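PDB 6AS5: citrate lyase subunit beta-like protein from Mycobacterium tuberculosis H37Rv, which is probably a magnesium-dependent lyase of the HpcH/HpaI aldolase family and may play a role in fatty acid biosynthesis. Local coordinates for residues G143-I148 with G161-V166. Numbering follows the deposited sequence. Where two conformers were deposited one is given.
With MG (magnesium ion), chain D; AAE (acetoacetic acid), chain F.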
loop_
_atom_site.group_PDB
_atom_site.type_symbol
_atom_site.label_atom_id
_atom_site.label_comp_id
_atom_site.label_asym_id
_atom_site.label_seq_id
_atom_site.Cartn_x
_atom_site.Cartn_y
_atom_site.Cartn_z
ATOM N N GLY A 143 -7.572 -5.573 11.810
ATOM C CA GLY A 143 -7.047 -5.613 13.167
ATOM C C GLY A 143 -5.547 -5.414 13.153
ATOM O O GLY A 143 -4.816 -6.212 12.565
ATOM N N ALA A 144 -5.087 -4.341 13.795
ATOM C CA ALA A 144 -3.682 -3.955 13.735
ATOM C C ALA A 144 -2.834 -4.833 14.630
ATOM O O ALA A 144 -1.714 -5.197 14.282
ATOM C CB ALA A 144 -3.517 -2.493 14.129
ATOM N N GLU A 145 -3.380 -5.172 15.792
ATOM C CA GLU A 145 -2.610 -5.859 16.815
ATOM C C GLU A 145 -2.385 -7.321 16.472
ATOM O O GLU A 145 -1.265 -7.819 16.599
ATOM C CB GLU A 145 -3.276 -5.701 18.185
ATOM C CG GLU A 145 -3.667 -4.266 18.499
ATOM C CD GLU A 145 -2.505 -3.287 18.363
ATOM O OE1 GLU A 145 -1.365 -3.642 18.743
ATOM O OE2 GLU A 145 -2.733 -2.157 17.873
ATOM N N ASP A 146 -3.431 -8.019 16.034
ATOM C CA ASP A 146 -3.227 -9.401 15.587
ATOM C C ASP A 146 -2.332 -9.416 14.359
ATOM O O ASP A 146 -1.460 -10.278 14.240
ATOM C CB ASP A 146 -4.545 -10.160 15.356
ATOM C CG ASP A 146 -4.837 -11.179 16.475
ATOM O OD1 ASP A 146 -3.910 -11.895 16.912
ATOM O OD2 ASP A 146 -5.987 -11.261 16.933
ATOM N N LEU A 147 -2.540 -8.451 13.462
ATOM C CA LEU A 147 -1.672 -8.282 12.314
ATOM C C LEU A 147 -0.205 -8.349 12.701
ATOM O O LEU A 147 0.535 -9.224 12.264
ATOM C CB LEU A 147 -1.928 -6.946 11.635
ATOM C CG LEU A 147 -1.014 -6.765 10.411
ATOM C CD1 LEU A 147 -1.135 -7.963 9.481
ATOM C CD2 LEU A 147 -1.303 -5.461 9.662
ATOM N N ILE A 148 0.224 -7.398 13.512
ATOM C CA ILE A 148 1.611 -7.356 13.923
ATOM C C ILE A 148 2.022 -8.653 14.624
ATOM O O ILE A 148 3.084 -9.214 14.348
ATOM C CB ILE A 148 1.874 -6.193 14.883
ATOM C CG1 ILE A 148 1.651 -4.853 14.173
ATOM C CG2 ILE A 148 3.281 -6.312 15.473
ATOM C CD1 ILE A 148 2.342 -4.728 12.828
ATOM N N GLY A 161 2.664 7.629 18.022
ATOM C CA GLY A 161 1.294 7.124 17.994
ATOM C C GLY A 161 0.735 6.736 16.636
ATOM O O GLY A 161 -0.295 6.061 16.541
ATOM N N ALA A 162 1.385 7.158 15.559
ATOM C CA ALA A 162 0.888 6.761 14.234
ATOM C C ALA A 162 1.111 5.273 14.004
ATOM O O ALA A 162 2.070 4.684 14.529
ATOM C CB ALA A 162 1.547 7.572 13.131
ATOM N N TYR A 163 0.217 4.654 13.237
ATOM C CA TYR A 163 0.394 3.255 12.883
ATOM C C TYR A 163 1.666 3.077 12.064
ATOM O O TYR A 163 1.998 3.925 11.249
ATOM C CB TYR A 163 -0.816 2.746 12.096
ATOM C CG TYR A 163 -1.962 2.314 12.976
ATOM C CD1 TYR A 163 -1.770 1.373 13.996
ATOM C CD2 TYR A 163 -3.229 2.872 12.825
ATOM C CE1 TYR A 163 -2.825 0.966 14.809
ATOM C CE2 TYR A 163 -4.294 2.480 13.640
ATOM C CZ TYR A 163 -4.085 1.525 14.624
ATOM O OH TYR A 163 -5.131 1.138 15.430
ATOM N N ARG A 164 2.381 1.981 12.280
ATOM C CA ARG A 164 3.494 1.654 11.391
ATOM C C ARG A 164 2.982 1.390 9.968
ATOM O O ARG A 164 1.775 1.141 9.782
ATOM C CB ARG A 164 4.304 0.482 11.938
ATOM C CG ARG A 164 4.934 0.796 13.301
ATOM C CD ARG A 164 5.972 -0.221 13.718
ATOM N NE ARG A 164 6.370 -0.043 15.110
ATOM C CZ ARG A 164 7.306 0.804 15.524
ATOM N NH1 ARG A 164 7.956 1.564 14.649
ATOM N NH2 ARG A 164 7.590 0.886 16.818
ATOM N N ASP A 165 3.895 1.461 8.985
ATOM C CA ASP A 165 3.531 1.411 7.561
ATOM C C ASP A 165 2.649 0.232 7.185
ATOM O O ASP A 165 1.632 0.408 6.525
ATOM C CB ASP A 165 4.766 1.443 6.641
ATOM C CG ASP A 165 5.329 2.865 6.450
ATOM O OD1 ASP A 165 4.700 3.832 6.955
ATOM O OD2 ASP A 165 6.392 3.013 5.784
ATOM N N VAL A 166 3.043 -0.969 7.589
ATOM C CA VAL A 166 2.300 -2.149 7.190
ATOM C C VAL A 166 0.860 -2.094 7.696
ATOM O O VAL A 166 -0.058 -2.557 7.020
ATOM C CB VAL A 166 2.995 -3.458 7.639
ATOM C CG1 VAL A 166 3.019 -3.580 9.152
ATOM C CG2 VAL A 166 2.328 -4.669 7.012
HETATM MG MG MG D . -7.832 -9.666 16.906
HETATM O O1 AAE F . -6.023 -5.763 16.241
HETATM C C2 AAE F . -6.676 -6.706 16.771
HETATM O O3 AAE F . -6.287 -7.893 16.619
HETATM C C4 AAE F . -7.890 -6.396 17.595
HETATM C C5 AAE F . -9.239 -6.880 17.168
HETATM O O8 AAE F . -9.447 -8.064 16.981
HETATM C C9 AAE F . -10.354 -5.908 16.985
HETATM O O HOH W 1 -5.122 -1.188 17.252
HETATM O O HOH W 2 -9.253 -11.468 16.615
HETATM O O HOH W 3 -7.355 -10.070 19.266
#
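In the conformer given, a water bridges E145 OE2 and Y163 OH in a contact where no hydrogen bond passes directly between the segments. The water donates to E145 OE2 at 2.7 Å and lies in the plane of the Y163 ring, at its edge, 3.0 Å from Y163 OH. E145 reaches it through a chain bent at chi2 (-54°), and the same OE2 is hydrogen-bonded to S156. The direct side-chain contacts are mostly apolar: A144 CB approaches Y163 CE1 obliquely at 3.6 Å, while W142 meets the tyrosine ring edge-to-face. One helical turn on, I148 CD1 touches V166 CG1 at 3.9 Å, with the two side chains crossing at a slant, and L147 CD2 sets a methyl against the carbonyl oxygen V166 O at 4.1 Å. The N-terminal end of the same helix faces the ligand. E145 N donates to acetoacetate O1 at 2.7 Å. D146 N donates to acetoacetate O3 at 2.9 Å, and O3 also binds magnesium. D146 OD2 holds the metal at 2.4 Å, alongside E120. Helix 144-151, following barrel strand 137-142, thus presents N-terminal amides to a carboxylate and packs A144, L147 and I148 against 161-166, characteristic of active sites at the C-terminal strand ends of a TIM barrel.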